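Local coordinates for protein similarities with probable monooxygenase (Photorhabdus luminescens, PDB 4HB9) that binds flavin-adenine dinucleotide and probably acts as a flavin-dependent monooxygenase of the aromatic-ring hydroxylase type, at residues A[213-219]-A[383-387]; A[182-186]-A[247-252]; A[15-19]-A[58-63]; A[45-51]-A[331-336]. One frame throughout, in Å; residues are numbered along the deposited sequence.

Contact 1 of 4, residues A[213-219]-A[383-387]; sequences VPKSPDW and NAVIH. With EDO (1,2-ethanediol), chain F.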
# COMPACT_ATOMS: atom_id res chain seq x y z
N VAL A 213 -7.68 6.96 22.63
CA VAL A 213 -6.85 6.17 23.53
C VAL A 213 -7.63 5.79 24.77
O VAL A 213 -7.74 6.60 25.70
CB VAL A 213 -5.58 6.92 23.96
CG1 VAL A 213 -4.64 5.98 24.70
CG2 VAL A 213 -4.87 7.50 22.75
N PRO A 214 -8.18 4.57 24.80
CA PRO A 214 -8.97 4.16 25.96
C PRO A 214 -8.14 3.58 27.10
O PRO A 214 -6.91 3.50 26.99
CB PRO A 214 -9.86 3.07 25.37
CG PRO A 214 -8.97 2.43 24.36
CD PRO A 214 -8.12 3.52 23.78
N LYS A 215 -8.81 3.15 28.16
CA LYS A 215 -8.13 2.46 29.27
C LYS A 215 -7.87 1.02 28.92
O LYS A 215 -6.99 0.39 29.49
CB LYS A 215 -8.96 2.51 30.56
CG LYS A 215 -9.33 3.90 31.04
CD LYS A 215 -10.61 3.84 31.88
CE LYS A 215 -11.23 5.22 32.08
NZ LYS A 215 -10.49 5.98 33.12
N SER A 216 -8.68 0.46 28.04
CA SER A 216 -8.48 -0.89 27.57
C SER A 216 -7.26 -0.96 26.64
O SER A 216 -6.82 0.04 26.13
CB SER A 216 -9.71 -1.36 26.85
OG SER A 216 -10.21 -0.33 26.01
N PRO A 217 -6.71 -2.17 26.45
CA PRO A 217 -5.49 -2.30 25.65
C PRO A 217 -5.79 -2.33 24.14
O PRO A 217 -5.51 -3.30 23.45
CB PRO A 217 -4.92 -3.63 26.13
CG PRO A 217 -6.12 -4.44 26.50
CD PRO A 217 -7.08 -3.44 27.10
N ASP A 218 -6.36 -1.25 23.64
CA ASP A 218 -6.75 -1.18 22.24
C ASP A 218 -6.83 0.27 21.83
O ASP A 218 -6.47 1.16 22.61
CB ASP A 218 -8.05 -1.99 21.99
CG ASP A 218 -9.18 -1.65 22.97
OD1 ASP A 218 -9.15 -0.64 23.67
OD2 ASP A 218 -10.15 -2.43 22.99
N TRP A 219 -7.22 0.53 20.59
CA TRP A 219 -7.04 1.87 20.04
C TRP A 219 -8.03 2.08 18.91
O TRP A 219 -8.37 1.13 18.23
CB TRP A 219 -5.62 1.93 19.48
CG TRP A 219 -5.08 3.27 19.14
CD1 TRP A 219 -5.32 4.00 18.01
CD2 TRP A 219 -4.14 4.01 19.90
NE1 TRP A 219 -4.60 5.17 18.04
CE2 TRP A 219 -3.86 5.19 19.19
CE3 TRP A 219 -3.50 3.78 21.12
CZ2 TRP A 219 -2.96 6.14 19.66
CZ3 TRP A 219 -2.60 4.72 21.58
CH2 TRP A 219 -2.34 5.88 20.86
N ASN A 383 2.21 0.04 20.27
CA ASN A 383 1.73 1.17 21.05
C ASN A 383 0.20 1.20 21.11
O ASN A 383 -0.39 1.62 22.13
CB ASN A 383 2.24 2.48 20.49
CG ASN A 383 1.94 3.65 21.42
OD1 ASN A 383 2.12 3.56 22.64
ND2 ASN A 383 1.44 4.75 20.83
N ALA A 384 -0.46 0.72 20.05
CA ALA A 384 -1.93 0.71 20.07
C ALA A 384 -2.48 -0.15 21.22
O ALA A 384 -3.55 0.11 21.75
CB ALA A 384 -2.46 0.23 18.73
N VAL A 385 -1.77 -1.23 21.57
CA VAL A 385 -2.16 -2.13 22.64
C VAL A 385 -1.56 -1.73 24.00
O VAL A 385 -2.26 -1.75 25.03
CB VAL A 385 -1.80 -3.59 22.27
CG1 VAL A 385 -2.20 -4.55 23.36
CG2 VAL A 385 -2.52 -3.99 20.99
N ILE A 386 -0.30 -1.32 24.01
CA ILE A 386 0.39 -0.95 25.28
C ILE A 386 0.16 0.48 25.76
O ILE A 386 0.09 0.71 26.97
CB ILE A 386 1.90 -1.17 25.18
CG1 ILE A 386 2.18 -2.64 24.94
CG2 ILE A 386 2.61 -0.67 26.46
CD1 ILE A 386 3.56 -2.89 24.39
N HIS A 387 0.11 1.44 24.84
CA HIS A 387 -0.07 2.86 25.15
C HIS A 387 1.15 3.45 25.89
O HIS A 387 1.02 4.20 26.86
CB HIS A 387 -1.35 3.13 25.98
CG HIS A 387 -2.60 2.61 25.36
ND1 HIS A 387 -3.83 2.69 25.98
CD2 HIS A 387 -2.82 1.96 24.18
CE1 HIS A 387 -4.74 2.14 25.20
NE2 HIS A 387 -4.15 1.68 24.11
C1 EDO F . -1.17 4.13 16.87
O1 EDO F . -1.19 2.84 16.26
C2 EDO F . -0.27 4.09 18.09
O2 EDO F . 1.04 4.63 17.81
O HOH W 1 -4.20 3.97 28.40

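Contact 2 of 4, residues A[182-186]-A[247-252]; sequences GVSMI and VYVAAT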
# COMPACT_ATOMS: atom_id res chain seq x y z
N GLY A 182 1.00 -10.10 16.78
CA GLY A 182 0.15 -10.21 17.95
C GLY A 182 -0.87 -9.09 18.01
O GLY A 182 -1.59 -8.96 19.03
N VAL A 183 -0.93 -8.28 16.95
CA VAL A 183 -1.89 -7.17 16.85
C VAL A 183 -2.73 -7.39 15.59
O VAL A 183 -2.20 -7.82 14.54
CB VAL A 183 -1.18 -5.80 16.83
CG1 VAL A 183 -2.14 -4.66 16.58
CG2 VAL A 183 -0.43 -5.59 18.16
N SER A 184 -4.03 -7.12 15.71
CA SER A 184 -4.97 -7.21 14.59
C SER A 184 -5.78 -5.93 14.49
O SER A 184 -5.78 -5.11 15.41
CB SER A 184 -5.90 -8.39 14.79
OG SER A 184 -5.15 -9.58 14.82
N MSE A 185 -6.43 -5.72 13.36
CA MSE A 185 -7.21 -4.50 13.18
C MSE A 185 -8.47 -4.78 12.40
O MSE A 185 -8.56 -5.79 11.68
CB MSE A 185 -6.38 -3.40 12.51
CG MSE A 185 -5.94 -3.69 11.09
SE MSE A 185 -4.82 -2.19 10.37
CE MSE A 185 -3.80 -1.59 11.89
N ILE A 186 -9.44 -3.90 12.58
CA ILE A 186 -10.69 -3.91 11.83
C ILE A 186 -10.84 -2.50 11.27
O ILE A 186 -10.77 -1.52 12.03
CB ILE A 186 -11.88 -4.31 12.72
CG1 ILE A 186 -11.68 -5.69 13.33
CG2 ILE A 186 -13.19 -4.27 11.95
CD1 ILE A 186 -12.75 -6.10 14.32
N VAL A 247 -10.16 2.74 12.20
CA VAL A 247 -9.36 1.53 12.35
C VAL A 247 -9.34 1.13 13.81
O VAL A 247 -8.83 1.88 14.63
CB VAL A 247 -7.92 1.71 11.85
CG1 VAL A 247 -7.21 0.38 11.90
CG2 VAL A 247 -7.90 2.27 10.42
N TYR A 248 -9.95 0.01 14.13
CA TYR A 248 -9.94 -0.49 15.50
C TYR A 248 -8.77 -1.44 15.60
O TYR A 248 -8.66 -2.35 14.79
CB TYR A 248 -11.24 -1.21 15.88
CG TYR A 248 -11.17 -1.90 17.23
CD1 TYR A 248 -11.22 -1.17 18.43
CD2 TYR A 248 -11.00 -3.25 17.32
CE1 TYR A 248 -11.11 -1.80 19.65
CE2 TYR A 248 -10.91 -3.89 18.53
CZ TYR A 248 -10.95 -3.18 19.69
OH TYR A 248 -10.85 -3.87 20.89
N VAL A 249 -7.92 -1.20 16.60
CA VAL A 249 -6.66 -1.96 16.78
C VAL A 249 -6.64 -2.60 18.16
O VAL A 249 -6.91 -1.94 19.15
CB VAL A 249 -5.44 -1.05 16.60
CG1 VAL A 249 -4.15 -1.85 16.60
CG2 VAL A 249 -5.54 -0.27 15.31
N ALA A 250 -6.35 -3.90 18.21
CA ALA A 250 -6.33 -4.64 19.47
C ALA A 250 -5.42 -5.83 19.37
O ALA A 250 -4.92 -6.14 18.31
CB ALA A 250 -7.73 -5.12 19.83
N ALA A 251 -5.22 -6.53 20.49
CA ALA A 251 -4.40 -7.75 20.48
C ALA A 251 -5.15 -8.82 19.73
O ALA A 251 -6.38 -8.96 19.88
CB ALA A 251 -4.08 -8.19 21.90
N THR A 252 -4.43 -9.57 18.91
CA THR A 252 -5.00 -10.68 18.17
C THR A 252 -5.69 -11.68 19.09
O THR A 252 -6.82 -12.12 18.80
CB THR A 252 -3.91 -11.39 17.36
OG1 THR A 252 -3.22 -10.42 16.55
CG2 THR A 252 -4.54 -12.51 16.48
O HOH W 2 -0.96 -11.32 15.22

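Contact 3 of 4, residues A[15-19]-A[58-63]; sequences CLAHG and CLPAEN. With EDO (1,2-ethanediol), chain E.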
# COMPACT_ATOMS: atom_id res chain seq x y z
N CYS A 15 5.01 2.72 -11.58
CA CYS A 15 5.88 3.86 -11.39
C CYS A 15 7.25 3.56 -11.97
O CYS A 15 7.82 4.39 -12.68
CB CYS A 15 6.01 4.28 -9.92
SG CYS A 15 6.80 5.88 -9.67
N LEU A 16 7.78 2.37 -11.66
CA LEU A 16 9.07 1.95 -12.20
C LEU A 16 9.10 1.98 -13.72
O LEU A 16 10.05 2.46 -14.31
CB LEU A 16 9.45 0.54 -11.71
CG LEU A 16 10.79 -0.01 -12.21
CD1 LEU A 16 11.97 0.85 -11.79
CD2 LEU A 16 10.99 -1.45 -11.71
N ALA A 17 8.07 1.45 -14.37
CA ALA A 17 8.06 1.38 -15.82
C ALA A 17 8.07 2.78 -16.44
O ALA A 17 8.80 3.03 -17.38
CB ALA A 17 6.91 0.53 -16.34
N HIS A 18 7.32 3.72 -15.85
CA HIS A 18 7.39 5.11 -16.27
C HIS A 18 8.78 5.68 -16.18
O HIS A 18 9.28 6.35 -17.11
CB HIS A 18 6.44 5.97 -15.45
CG HIS A 18 5.02 5.85 -15.86
ND1 HIS A 18 4.58 6.20 -17.12
CD2 HIS A 18 3.93 5.41 -15.20
CE1 HIS A 18 3.29 5.96 -17.21
NE2 HIS A 18 2.87 5.50 -16.06
N GLY A 19 9.44 5.41 -15.05
CA GLY A 19 10.76 5.92 -14.83
C GLY A 19 11.78 5.38 -15.82
O GLY A 19 12.60 6.13 -16.36
N CYS A 58 9.05 10.48 -12.01
CA CYS A 58 8.90 9.35 -12.93
C CYS A 58 7.81 9.51 -13.98
O CYS A 58 7.95 9.00 -15.11
CB CYS A 58 8.62 8.06 -12.17
SG CYS A 58 10.04 7.49 -11.22
N LEU A 59 6.71 10.14 -13.59
CA LEU A 59 5.52 10.20 -14.43
C LEU A 59 5.70 11.21 -15.58
O LEU A 59 6.29 12.28 -15.35
CB LEU A 59 4.30 10.61 -13.62
CG LEU A 59 3.59 9.63 -12.67
CD1 LEU A 59 2.42 10.33 -11.99
CD2 LEU A 59 3.09 8.39 -13.35
N PRO A 60 5.18 10.90 -16.77
CA PRO A 60 5.06 11.95 -17.79
C PRO A 60 4.26 13.11 -17.25
O PRO A 60 3.43 12.93 -16.36
CB PRO A 60 4.29 11.28 -18.92
CG PRO A 60 4.43 9.82 -18.69
CD PRO A 60 4.55 9.64 -17.21
N ALA A 61 4.51 14.30 -17.77
CA ALA A 61 3.87 15.49 -17.25
C ALA A 61 2.34 15.37 -17.29
O ALA A 61 1.68 15.84 -16.38
CB ALA A 61 4.33 16.72 -18.02
N GLU A 62 1.77 14.74 -18.32
CA GLU A 62 0.31 14.69 -18.38
C GLU A 62 -0.27 13.84 -17.22
O GLU A 62 -1.30 14.19 -16.62
CB GLU A 62 -0.23 14.28 -19.74
CG GLU A 62 0.01 12.85 -20.18
CD GLU A 62 -0.73 12.50 -21.47
OE1 GLU A 62 -1.87 12.99 -21.69
OE2 GLU A 62 -0.19 11.69 -22.25
N ASN A 63 0.42 12.76 -16.88
CA ASN A 63 0.01 11.93 -15.72
C ASN A 63 0.18 12.71 -14.42
O ASN A 63 -0.71 12.67 -13.54
CB ASN A 63 0.82 10.63 -15.62
CG ASN A 63 0.77 9.79 -16.88
OD1 ASN A 63 1.06 10.28 -17.97
ND2 ASN A 63 0.43 8.53 -16.73
C1 EDO E . 6.63 7.17 -19.95
O1 EDO E . 5.66 6.29 -19.47
C2 EDO E . 7.29 7.86 -18.78
O2 EDO E . 8.64 7.86 -18.98

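Contact 4 of 4, residues A[45-51]-A[331-336]; sequences IHINSFG and ANTALR. With FAD (flavin-adenine dinucleotide), chain B; EDO (1,2-ethanediol), chain G; EDO (1,2-ethanediol), chain D.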
# COMPACT_ATOMS: atom_id res chain seq x y z
N ILE A 45 -5.39 6.33 -0.59
CA ILE A 45 -3.96 6.30 -0.29
C ILE A 45 -3.55 7.73 0.03
O ILE A 45 -3.97 8.67 -0.63
CB ILE A 45 -3.19 5.71 -1.47
CG1 ILE A 45 -3.41 4.20 -1.47
CG2 ILE A 45 -1.67 6.00 -1.38
CD1 ILE A 45 -3.21 3.60 -2.81
N HIS A 46 -2.75 7.90 1.08
CA HIS A 46 -2.18 9.19 1.41
C HIS A 46 -0.75 9.20 0.93
O HIS A 46 0.02 8.34 1.32
CB HIS A 46 -2.22 9.38 2.91
CG HIS A 46 -3.60 9.50 3.45
ND1 HIS A 46 -3.88 9.58 4.80
CD2 HIS A 46 -4.79 9.58 2.81
CE1 HIS A 46 -5.19 9.69 4.96
NE2 HIS A 46 -5.77 9.69 3.77
N ILE A 47 -0.43 10.15 0.08
CA ILE A 47 0.90 10.27 -0.50
C ILE A 47 1.75 11.26 0.31
O ILE A 47 1.33 12.40 0.59
CB ILE A 47 0.79 10.68 -1.98
CG1 ILE A 47 0.08 9.58 -2.78
CG2 ILE A 47 2.16 11.03 -2.57
CD1 ILE A 47 0.79 8.25 -2.86
N ASN A 48 2.93 10.81 0.72
CA ASN A 48 3.82 11.68 1.48
C ASN A 48 4.93 12.23 0.58
O ASN A 48 4.86 12.08 -0.64
CB ASN A 48 4.36 10.94 2.70
CG ASN A 48 5.33 9.82 2.33
OD1 ASN A 48 5.87 9.76 1.25
ND2 ASN A 48 5.51 8.93 3.25
N SER A 49 5.94 12.89 1.16
CA SER A 49 6.94 13.57 0.35
C SER A 49 7.75 12.62 -0.53
O SER A 49 8.16 12.99 -1.64
CB SER A 49 7.85 14.45 1.21
OG SER A 49 8.67 13.65 2.02
N PHE A 50 7.95 11.39 -0.08
CA PHE A 50 8.70 10.40 -0.85
C PHE A 50 7.90 9.92 -2.04
O PHE A 50 8.42 9.88 -3.15
CB PHE A 50 9.14 9.21 0.03
CG PHE A 50 10.07 9.58 1.15
CD1 PHE A 50 11.42 9.81 0.90
CD2 PHE A 50 9.61 9.70 2.45
CE1 PHE A 50 12.29 10.15 1.93
CE2 PHE A 50 10.48 10.05 3.49
CZ PHE A 50 11.82 10.27 3.22
N GLY A 51 6.62 9.61 -1.81
CA GLY A 51 5.71 9.24 -2.86
C GLY A 51 5.50 10.34 -3.89
O GLY A 51 5.49 10.06 -5.10
N ALA A 331 2.43 2.16 -0.12
CA ALA A 331 2.40 2.81 -1.43
C ALA A 331 3.57 3.76 -1.56
O ALA A 331 4.29 3.75 -2.58
CB ALA A 331 1.08 3.55 -1.67
N ASN A 332 3.78 4.59 -0.54
CA ASN A 332 4.87 5.54 -0.60
C ASN A 332 6.23 4.86 -0.70
O ASN A 332 7.11 5.33 -1.44
CB ASN A 332 4.86 6.48 0.58
CG ASN A 332 3.72 7.44 0.51
OD1 ASN A 332 3.70 8.30 -0.36
ND2 ASN A 332 2.77 7.32 1.44
N THR A 333 6.40 3.77 0.04
CA THR A 333 7.68 3.02 -0.00
C THR A 333 7.88 2.32 -1.34
O THR A 333 9.00 2.33 -1.88
CB THR A 333 7.80 2.06 1.18
OG1 THR A 333 7.56 2.79 2.38
CG2 THR A 333 9.19 1.52 1.27
N ALA A 334 6.81 1.75 -1.91
CA ALA A 334 6.87 1.19 -3.25
C ALA A 334 7.28 2.24 -4.32
O ALA A 334 8.11 1.96 -5.20
CB ALA A 334 5.55 0.56 -3.63
N LEU A 335 6.71 3.43 -4.21
CA LEU A 335 7.07 4.54 -5.08
C LEU A 335 8.52 4.98 -4.89
O LEU A 335 9.25 5.19 -5.85
CB LEU A 335 6.13 5.73 -4.83
CG LEU A 335 4.71 5.48 -5.28
CD1 LEU A 335 3.78 6.58 -4.74
CD2 LEU A 335 4.63 5.35 -6.79
N ARG A 336 8.93 5.12 -3.63
CA ARG A 336 10.30 5.44 -3.29
C ARG A 336 11.29 4.44 -3.92
O ARG A 336 12.32 4.86 -4.46
CB ARG A 336 10.46 5.42 -1.78
CG ARG A 336 11.75 6.01 -1.27
CD ARG A 336 11.69 6.07 0.24
NE ARG A 336 12.92 6.59 0.81
CZ ARG A 336 13.13 6.77 2.12
NH1 ARG A 336 12.19 6.48 3.00
NH2 ARG A 336 14.28 7.25 2.53
PA FAD B . 0.58 -3.84 -5.27
O1A FAD B . 0.22 -2.40 -5.50
O2A FAD B . -0.19 -4.79 -4.43
O5B FAD B . 0.82 -4.52 -6.70
C5B FAD B . 1.15 -5.89 -6.84
C4B FAD B . 0.73 -6.25 -8.26
O4B FAD B . 1.30 -7.53 -8.59
C3B FAD B . -0.80 -6.35 -8.44
O3B FAD B . -1.23 -5.69 -9.62
C2B FAD B . -1.01 -7.85 -8.52
O2B FAD B . -2.14 -8.27 -9.26
C1B FAD B . 0.29 -8.30 -9.20
N9A FAD B . 0.66 -9.70 -9.02
C8A FAD B . 0.68 -10.42 -7.87
N7A FAD B . 1.16 -11.68 -8.08
C5A FAD B . 1.44 -11.76 -9.40
C6A FAD B . 1.96 -12.82 -10.27
N6A FAD B . 2.22 -14.02 -9.70
N1A FAD B . 2.11 -12.56 -11.59
C2A FAD B . 1.83 -11.34 -12.10
N3A FAD B . 1.36 -10.31 -11.36
C4A FAD B . 1.14 -10.47 -10.01
N1 FAD B . 0.03 2.99 1.49
C2 FAD B . 0.40 4.27 1.69
O2 FAD B . 1.60 4.66 1.45
N3 FAD B . -0.50 5.17 2.14
C4 FAD B . -1.76 4.88 2.47
O4 FAD B . -2.53 5.79 2.89
C4X FAD B . -2.22 3.50 2.32
N5 FAD B . -3.50 3.12 2.62
C5X FAD B . -3.87 1.83 2.46
C6 FAD B . -5.16 1.42 2.79
C7 FAD B . -5.56 0.09 2.63
C7M FAD B . -6.97 -0.35 2.98
C8 FAD B . -4.60 -0.90 2.13
C8M FAD B . -5.01 -2.35 1.94
C9 FAD B . -3.31 -0.50 1.80
C9A FAD B . -2.89 0.82 1.95
N10 FAD B . -1.58 1.22 1.62
C10 FAD B . -1.21 2.55 1.80
C1' FAD B . -0.55 0.27 1.15
C2' FAD B . -0.43 0.21 -0.37
O2' FAD B . -1.70 0.05 -0.98
C3' FAD B . 0.47 -0.96 -0.76
O3' FAD B . 1.59 -0.97 0.12
C4' FAD B . 0.96 -0.80 -2.19
O4' FAD B . -0.08 -1.22 -3.05
C5' FAD B . 2.19 -1.64 -2.47
O5' FAD B . 2.55 -1.42 -3.82
P FAD B . 3.14 -2.66 -4.65
O1P FAD B . 3.32 -2.12 -6.05
O2P FAD B . 4.31 -3.24 -3.89
O3P FAD B . 2.06 -3.84 -4.64
C1 EDO G . 7.34 6.25 3.57
O1 EDO G . 7.71 7.33 4.42
C2 EDO G . 8.21 6.31 2.32
O2 EDO G . 9.43 5.62 2.54
C1 EDO D . 6.45 14.31 4.66
O1 EDO D . 5.25 13.96 3.96
C2 EDO D . 7.07 13.10 5.36
O2 EDO D . 7.37 12.05 4.43

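Contact 1 of 4, residues A[213-219]-A[383-387]
His387 drives its imidazole into the crook of the loop 213-217, and Trp219 closes on it from the strand that follows. The helix stops here: His387 has positive phi, and its CG, placed beside its own backbone N (chi1 -55°), turns the ring toward the loop. NE2 donates to the carbonyl O of Asp218 at 2.8 Å, a bent bond whose acceptor lies near the ring plane, and the same NE2 has a weak bond to Ala384 O in the last turn of the helix. At the other ring nitrogen, a water 2.8 Å from ND1 donates in turn to Pro214 O, so both nitrogens are engaged and the rotation of the ring is fixed. Over one face sits Val213 CG1, a CH-pi contact at 3.9 Å from the ring centroid.

Here the C-terminal end of the long helix 355-386 packs on the start of strand 218-228, in the mixed sheet that also holds strands 240-251 and 179-191; Pro217, the centre of an inverse gamma turn, leads the chain into that strand. Trp219 then brings its six-membered ring edge-on to the His387 face, offset, with the planes at 72°. Its CB rests 3.7 Å from Ala384 CB, while one indole face takes an ethanediol, probably from the crystallisation liquor, and the opposite face Val213 CG2. Alongside, Pro217 CB meets Val385 CG1 at 4.0 Å.

Contact 2 of 4, residues A[182-186]-A[247-252]
Two hydroxyls, each turned beside its own backbone N (chi1 -62° at Ser184, -53° at Thr252), meet across the end of the strand pair, with Ser184 OG 2.7 Å from Thr252 OG1. Ser184 OG is also bonded to His298 ND1, and a water links Thr252 OG1 to Gly182 N. The selenomethionine at Met185 has CG wedged between the backbone N and the carbonyl carbon (chi1 65°), which with an extended chi2 brings SE to 3.8 Å from Val247 CG1; the bend at chi3 then turns CE toward Val249 CG2. Val183 CG1 presses unusually close to Val249 CG1, at 3.5 Å.

Between these side chains the backbones pair in antiparallel register. Ser184 with Ala250 and Ile186 with Tyr248 are the hydrogen-bonded pairs, each joined by two N-H...O bonds; Ser184 N reaches Ala250 O at 2.9 Å. A further bond runs from Thr252 N to Gly182 O. Tyr248 is held at its far end by Asp218, while Ile186 packs on helix 264-274. Strands 179-191 and 240-251, flanked in the mixed sheet by strands 295-301 and 218-228, thus form an antiparallel ladder, in a fold consistent with the aromatic-ring hydroxylase-like flavoproteins.

Contact 3 of 4, residues A[15-19]-A[58-63]
His18 and Cys15, on one side of helix 11-22, pack against the turn joining helix 49-58 to helix 61-70. Helix 11-22 is the first helix of the Rossmann-type dinucleotide-binding fold, the one that follows strand 3-7 and the glycine-rich turn, and its N-terminal end, at Ile11 and Gly12, binds the FAD. No hydrogen bond runs directly between the two segments, so the fit is one of shape.

The apolar part has two patches. Cys15 SG lies 3.8 Å from Cys58 CB and a similar distance from Cys58 SG, too far for a disulfide, and Cys58 SG also rests on the CA of Gly19. Leu59, the first residue to leave the helix, sends CD2 over a face of the His18 imidazole, 4.0 Å from its centroid and 29° off the normal: a CH-pi contact. From another direction Pro60 CD comes to 3.4 Å from His18 ND1.

Polar partners lie around this packing. His18 NE2 is bonded to the carbonyl of Leu118, and Asn63 ND2 to those of Ile117 and Lys120, which ties both segments to the end of helix 111-119 and the turn after it. CG of His18 lies beside the backbone N (chi1 -77°), and the turn about CB-CG (chi2 -62°) presents ND1 to an ethanediol probably taken from the crystallisation liquor; its atom O1 lies near the ring plane, 2.6 Å from ND1.

Contact 4 of 4, residues A[45-51]-A[331-336]
Asn332 spans the gap between helix 330-349 and strand 44-47 with both ends of its amide. ND2 donates to His46 O at 2.9 Å, in the plane of that carbonyl, while OD1 accepts from Asn48 N at 2.8 Å, the donor standing above the amide plane. CG of Asn332 lies beside its backbone N (chi1 -70°), which lets the amide stack on that of Asn48, planes 21° apart. On the flavin side, the pyrimidine edge is read by main chain: His46 N donates to FAD O4 at 2.8 Å, Ala331 N donates to FAD N1 and Asn332 N to FAD O2, both at 3.0 Å. A weak bond from FAD N3 returns to His46 O, so this carbonyl serves both the flavin and Asn332.

Behind this layer, Asn48 caps helix 49-58, its OD1 accepting from Gly51 N in a straight bond and more weakly from Phe50 N. Gly51, having no side chain, lets helix 49-58 come close to helix 330-349, its CA against Asn332 OD1 and Leu335 CD1, and Ile45 CG2 meets Ala331 CB at 3.7 Å. Farther out the Arg336 guanidinium lies flat on the Phe50 ring, CZ 3.8 Å from its centroid, a cation-pi stack; Tyr369 is a second cation-pi partner of Arg336. With the Asn48 cap in the second shell, strand and helix N-terminal end form the pyrimidine side of the isoalloxazine pocket of an FAD-binding fold.

How the contacts relate
The four contacts fall into two touching pairs in different parts of the fold. Contacts 1 and 2, centres 10 Å apart, share the mixed sheet through its neighbouring strands 218-228 and 240-251, and helix 355-386 packs on both. Contacts 3 and 4, centres 14 Å apart, meet where Cys15 touches Leu335, linking the Rossmann helix 11-22 to helix 330-349 beside the FAD. Along the chain contact 3 closes before contacts 1 and 2 open, contact 2 is nested within the loop closed by contact 4, and contact 4 crosses both 1 and 3. Centres of contacts 1 and 3 lie about 41 Å apart, on opposite sides of the chain's centre; successive helices 330-349 and 355-386 connect the flavin pocket with the distant sheet.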